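Local coordinates for uncharacterized protein (Corynebacterium glutamicum, PDB 2NSF) that probably catalyses the mycothiol-dependent isomerisation of maleylpyruvate at a zinc site in its helical N-terminal domain, at residues T40-Y43 against S44-S48; V50-A53 against E54-E57; A191-T194 against Q195-S199. All blocks are in the same frame, centred on the assembly; numbering follows the deposited sequence.

Overall arrangement
Contacts 1 and 2 follow each other along the chain: 40-48 is the later part of helix 29-49, and residues 50-57 lie in the loop that leads on toward helix 66-89. They touch through packing of L47 CD1 on F55 CZ, 3.9 Å apart. Contact 3 lies on helix 183-199, across the chain's centre, about 28 Å from contact 1 and about 34 Å from contact 2 between centres. Contacts 1 and 3 are regular helix turns, each with a buried aromatic face and a more polar outer side. Contact 2, farthest from the centre, has more exposed residues and relies on turn bonds and a carboxylate. Only contact 1 sends a side chain, Y43, against a zinc ligand, H168.

Contact 1 of 3, residues T40-Y43 against S44-S48; sequences TSHY and SRQLS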
# COMPACT_ATOMS: atom_id res chain seq x y z
N THR A 40 4.37 -0.11 10.08
CA THR A 40 5.75 0.27 9.86
C THR A 40 6.67 -0.62 10.70
O THR A 40 7.69 -1.08 10.22
CB THR A 40 6.00 1.75 10.22
OG1 THR A 40 5.12 2.58 9.44
CG2 THR A 40 7.44 2.14 9.92
N SER A 41 6.29 -0.87 11.95
CA SER A 41 7.10 -1.73 12.81
C SER A 41 7.12 -3.15 12.26
O SER A 41 8.13 -3.84 12.34
CB SER A 41 6.56 -1.74 14.24
OG SER A 41 6.67 -0.46 14.84
N HIS A 42 5.99 -3.57 11.69
CA HIS A 42 5.85 -4.90 11.09
C HIS A 42 6.79 -4.99 9.89
O HIS A 42 7.52 -5.97 9.73
CB HIS A 42 4.39 -5.10 10.67
CG HIS A 42 4.14 -6.37 9.90
ND1 HIS A 42 4.34 -7.62 10.45
CD2 HIS A 42 3.67 -6.57 8.65
CE1 HIS A 42 4.00 -8.54 9.56
NE2 HIS A 42 3.58 -7.93 8.46
N TYR A 43 6.77 -3.97 9.05
CA TYR A 43 7.64 -3.92 7.88
C TYR A 43 9.11 -3.93 8.34
O TYR A 43 9.93 -4.68 7.80
CB TYR A 43 7.36 -2.65 7.07
CG TYR A 43 8.35 -2.41 5.95
CD1 TYR A 43 8.17 -3.00 4.70
CD2 TYR A 43 9.47 -1.62 6.15
CE1 TYR A 43 9.10 -2.81 3.67
CE2 TYR A 43 10.41 -1.42 5.13
CZ TYR A 43 10.21 -2.01 3.90
OH TYR A 43 11.13 -1.82 2.89
N SER A 44 9.43 -3.11 9.33
CA SER A 44 10.81 -3.03 9.82
C SER A 44 11.31 -4.36 10.38
O SER A 44 12.49 -4.68 10.25
CB SER A 44 10.93 -1.92 10.87
OG SER A 44 10.71 -0.65 10.28
N ARG A 45 10.43 -5.13 11.00
CA ARG A 45 10.84 -6.44 11.52
C ARG A 45 11.24 -7.34 10.35
O ARG A 45 12.19 -8.12 10.46
CB ARG A 45 9.71 -7.10 12.32
CG ARG A 45 9.60 -6.60 13.75
CD ARG A 45 8.67 -7.48 14.58
NE ARG A 45 7.28 -7.37 14.17
CZ ARG A 45 6.45 -6.41 14.58
NH1 ARG A 45 6.88 -5.48 15.42
NH2 ARG A 45 5.20 -6.40 14.16
N GLN A 46 10.53 -7.23 9.24
CA GLN A 46 10.84 -8.05 8.07
C GLN A 46 12.16 -7.61 7.44
O GLN A 46 12.94 -8.44 6.99
CB GLN A 46 9.72 -7.95 7.03
CG GLN A 46 8.36 -8.37 7.57
CD GLN A 46 8.40 -9.72 8.25
OE1 GLN A 46 8.03 -9.85 9.42
NE2 GLN A 46 8.84 -10.74 7.53
N LEU A 47 12.41 -6.31 7.42
CA LEU A 47 13.65 -5.78 6.85
C LEU A 47 14.82 -6.26 7.71
O LEU A 47 15.89 -6.59 7.19
CB LEU A 47 13.61 -4.25 6.82
CG LEU A 47 14.86 -3.55 6.28
CD1 LEU A 47 15.19 -4.06 4.88
CD2 LEU A 47 14.63 -2.05 6.26
N SER A 48 14.61 -6.29 9.02
CA SER A 48 15.64 -6.73 9.94
C SER A 48 16.00 -8.19 9.70
O SER A 48 17.15 -8.60 9.88
CB SER A 48 15.17 -6.54 11.39
OG SER A 48 16.19 -6.90 12.31
O HOH W 1 4.20 -8.76 13.00
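Within helix 29-49 of the N-terminal helical domain, R45 folds back along the preceding turn and lays its guanidinium over S41 and H42. The chain bends at chi3 (-69°), which turns the group so that one face covers S41 O and H42 CA, with NH2 3.5 Å from H42 CA. The same NH2 sits at the edge of the H42 imidazole, near its plane, the two planes being 58° apart. A water joins them, 2.8 Å from both H42 ND1 and R45 NH2, and accepts from the arginine. H42 also stacks with W166, tying this helix to helix 156-171 of the bundle that carries the zinc site. Y43 is buried, with CG anti to its backbone N (chi1 172°), which carries the ring away from its own helix to pack on H168, a zinc ligand, and on I70 and V73 of helix 66-89. L47, one turn on, brings CD2 within 4.4 Å of Y43 CE2, while its N donates to Y43 O at 3.0 Å. S44 N gives a 2.8 Å bond to T40 O; S44 OG lies 3.1 Å from T40 O and is hydrogen-bonded to H121 NE2 of helix 114-133.

Contact 2 of 3, residues V50-A53 against E54-E57; sequences VDNA and EFGE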
# COMPACT_ATOMS: atom_id res chain seq x y z
N VAL A 50 15.94 -9.72 6.77
CA VAL A 50 16.69 -9.84 5.53
C VAL A 50 18.15 -9.48 5.79
O VAL A 50 18.43 -8.51 6.49
CB VAL A 50 16.13 -8.89 4.44
CG1 VAL A 50 17.02 -8.94 3.20
CG2 VAL A 50 14.70 -9.28 4.09
N ASP A 51 19.06 -10.28 5.26
CA ASP A 51 20.49 -10.03 5.44
C ASP A 51 20.98 -9.05 4.38
O ASP A 51 20.43 -9.01 3.28
CB ASP A 51 21.29 -11.32 5.33
CG ASP A 51 20.89 -12.35 6.37
OD1 ASP A 51 20.80 -11.99 7.56
OD2 ASP A 51 20.68 -13.52 6.00
N ASN A 52 22.01 -8.28 4.70
CA ASN A 52 22.56 -7.31 3.76
C ASN A 52 22.91 -7.96 2.43
O ASN A 52 22.71 -7.38 1.37
CB ASN A 52 23.80 -6.63 4.35
CG ASN A 52 23.46 -5.66 5.45
OD1 ASN A 52 22.32 -5.61 5.92
ND2 ASN A 52 24.44 -4.88 5.89
N ALA A 53 23.44 -9.18 2.50
CA ALA A 53 23.83 -9.90 1.29
C ALA A 53 22.64 -10.30 0.43
O ALA A 53 22.80 -10.67 -0.73
CB ALA A 53 24.64 -11.14 1.67
N GLU A 54 21.44 -10.21 1.00
CA GLU A 54 20.22 -10.57 0.29
C GLU A 54 19.50 -9.39 -0.38
O GLU A 54 18.53 -9.59 -1.11
CB GLU A 54 19.25 -11.28 1.24
CG GLU A 54 19.84 -12.49 1.97
CD GLU A 54 18.89 -13.09 2.99
OE1 GLU A 54 18.34 -12.33 3.81
OE2 GLU A 54 18.70 -14.32 2.97
N PHE A 55 19.98 -8.18 -0.13
CA PHE A 55 19.36 -6.98 -0.71
C PHE A 55 19.39 -7.02 -2.24
O PHE A 55 18.45 -6.57 -2.90
CB PHE A 55 20.08 -5.72 -0.22
CG PHE A 55 19.61 -5.23 1.13
CD1 PHE A 55 19.30 -6.13 2.14
CD2 PHE A 55 19.53 -3.87 1.39
CE1 PHE A 55 18.91 -5.67 3.40
CE2 PHE A 55 19.15 -3.40 2.65
CZ PHE A 55 18.84 -4.30 3.66
N GLY A 56 20.47 -7.55 -2.80
CA GLY A 56 20.61 -7.62 -4.24
C GLY A 56 19.78 -8.69 -4.93
O GLY A 56 19.72 -8.72 -6.16
N GLU A 57 19.15 -9.57 -4.16
CA GLU A 57 18.34 -10.63 -4.74
C GLU A 57 16.96 -10.09 -5.10
O GLU A 57 16.55 -9.03 -4.63
CB GLU A 57 18.17 -11.78 -3.75
CG GLU A 57 19.46 -12.28 -3.13
CD GLU A 57 19.23 -13.43 -2.17
OE1 GLU A 57 18.22 -13.40 -1.43
OE2 GLU A 57 20.07 -14.36 -2.14
O HOH W 2 23.05 -7.39 -1.48
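E54 sets CG beside its backbone N (chi1 -55°) and then runs extended through chi2 (175°), which carries its carboxylate back to D51 N across the turn that follows helix 29-49. The link is short and almost straight: D51 N donates to E54 OE1 at 2.6 Å with an N-H...O angle of 178°, meeting the oxygen on its anti side and somewhat out of the carboxylate plane. In return E54 N donates to D51 O at 2.8 Å, a main-chain bond between residues three apart, so the two residues are clamped in both directions. The D51 carboxylate lies beside its partner, OD2 3.4 Å from E54 OE1, a like-charge approach that would probably raise the proton affinity of one or both groups.

F55 N continues the turn with a bond to N52 O at 3.2 Å. The F55 side chain swings to the buried side, where CD1 lies 3.8 Å from V50 CG1 and the ring also packs on P114, L117 and I70, filling in between helices 114-133 and 66-89. R118 ties the same turn to helix 114-133 through V50 O and N52 OD1. A type I beta turn runs from E54 to E57, and a water links N52 O, which it donates to, with G56 N, which it accepts from, 2.9 Å from each atom.

Contact 3 of 3, residues A191-T194 against Q195-S199; sequences AEIT and QKWTS
I193 and W197, one turn apart on helix 183-199, form the tight side of this contact in the C-terminal domain. The two side chains run side by side, and I193 CG2, anti to its backbone N, sits over one face of the indole. This is a CH-pi contact: the methyl lies 3.8 Å from the centroid of the six-membered ring and 29° off its normal, nearest CZ2 and CE2. T194 adds CG2 obliquely, 4.1 Å from W197 CE3. Around this patch A239 of helix 232-239 meets both I193 and W197, and L206 and L208 of strand 206-210 lie against W197 and T194, so the helix is packed onto the sheet side of the domain.

The outer side loosens toward the chain ends. Exposed Q195 keeps CG and CD close along A191 O, but its amide NE2 is 4.0 Å from A191 O and 4.1 Å from A191 CB. K196, fully extended, leads away from the preceding turn toward Q148, W260 and a sulfate ion that probably comes from the crystallisation liquor. E192, by contrast, is pinned to helix 156-171 by a salt bridge to R163 and a hydrogen bond from W159.

Toward the helix end T194 O takes two bonds, from T198 N at 2.9 Å and from T198 OG1 at 2.8 Å, which reach it from opposite faces of the carbonyl plane.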
# COMPACT_ATOMS: atom_id res chain seq x y z
N ALA A 191 -12.16 -3.13 -1.01
CA ALA A 191 -13.09 -2.14 -1.55
C ALA A 191 -12.37 -1.16 -2.47
O ALA A 191 -12.83 -0.89 -3.58
CB ALA A 191 -13.75 -1.38 -0.41
N GLU A 192 -11.24 -0.64 -2.02
CA GLU A 192 -10.51 0.34 -2.83
C GLU A 192 -10.03 -0.21 -4.16
O GLU A 192 -10.18 0.44 -5.20
CB GLU A 192 -9.30 0.88 -2.06
CG GLU A 192 -8.63 2.04 -2.77
CD GLU A 192 -7.47 2.61 -1.98
OE1 GLU A 192 -6.37 2.04 -2.05
OE2 GLU A 192 -7.68 3.63 -1.29
N ILE A 193 -9.42 -1.39 -4.14
CA ILE A 193 -8.93 -1.98 -5.38
C ILE A 193 -10.06 -2.21 -6.37
O ILE A 193 -9.94 -1.89 -7.55
CB ILE A 193 -8.21 -3.32 -5.11
CG1 ILE A 193 -6.96 -3.07 -4.27
CG2 ILE A 193 -7.87 -4.00 -6.43
CD1 ILE A 193 -6.23 -4.35 -3.85
N THR A 194 -11.18 -2.77 -5.90
CA THR A 194 -12.29 -3.02 -6.80
C THR A 194 -12.97 -1.72 -7.22
O THR A 194 -13.53 -1.64 -8.32
CB THR A 194 -13.30 -4.02 -6.19
OG1 THR A 194 -13.75 -3.56 -4.92
CG2 THR A 194 -12.64 -5.39 -6.03
N GLN A 195 -12.91 -0.70 -6.37
CA GLN A 195 -13.49 0.59 -6.72
C GLN A 195 -12.63 1.19 -7.83
O GLN A 195 -13.14 1.78 -8.78
CB GLN A 195 -13.50 1.53 -5.51
CG GLN A 195 -14.64 1.26 -4.53
CD GLN A 195 -14.43 1.96 -3.21
OE1 GLN A 195 -13.38 2.56 -2.97
NE2 GLN A 195 -15.43 1.88 -2.34
N LYS A 196 -11.31 1.04 -7.69
CA LYS A 196 -10.40 1.57 -8.71
C LYS A 196 -10.68 0.88 -10.04
O LYS A 196 -10.82 1.54 -11.07
CB LYS A 196 -8.94 1.36 -8.30
CG LYS A 196 -7.96 2.09 -9.21
CD LYS A 196 -6.53 2.03 -8.70
CE LYS A 196 -5.62 2.93 -9.54
NZ LYS A 196 -4.22 2.95 -9.03
N TRP A 197 -10.77 -0.45 -10.03
CA TRP A 197 -11.05 -1.19 -11.27
C TRP A 197 -12.37 -0.71 -11.88
O TRP A 197 -12.47 -0.50 -13.08
CB TRP A 197 -11.17 -2.69 -11.01
CG TRP A 197 -9.90 -3.36 -10.56
CD1 TRP A 197 -8.63 -2.87 -10.66
CD2 TRP A 197 -9.79 -4.67 -9.98
NE1 TRP A 197 -7.73 -3.80 -10.18
CE2 TRP A 197 -8.42 -4.90 -9.75
CE3 TRP A 197 -10.72 -5.66 -9.63
CZ2 TRP A 197 -7.94 -6.10 -9.19
CZ3 TRP A 197 -10.25 -6.85 -9.07
CH2 TRP A 197 -8.87 -7.05 -8.85
N THR A 198 -13.38 -0.56 -11.04
CA THR A 198 -14.69 -0.11 -11.51
C THR A 198 -14.57 1.24 -12.20
O THR A 198 -15.11 1.43 -13.30
CB THR A 198 -15.69 0.03 -10.35
OG1 THR A 198 -15.90 -1.25 -9.73
CG2 THR A 198 -17.02 0.57 -10.86
N SER A 199 -13.87 2.17 -11.58
CA SER A 199 -13.72 3.50 -12.15
C SER A 199 -13.04 3.45 -13.51
O SER A 199 -13.28 4.30 -14.36
CB SER A 199 -12.92 4.40 -11.21
OG SER A 199 -11.55 4.03 -11.15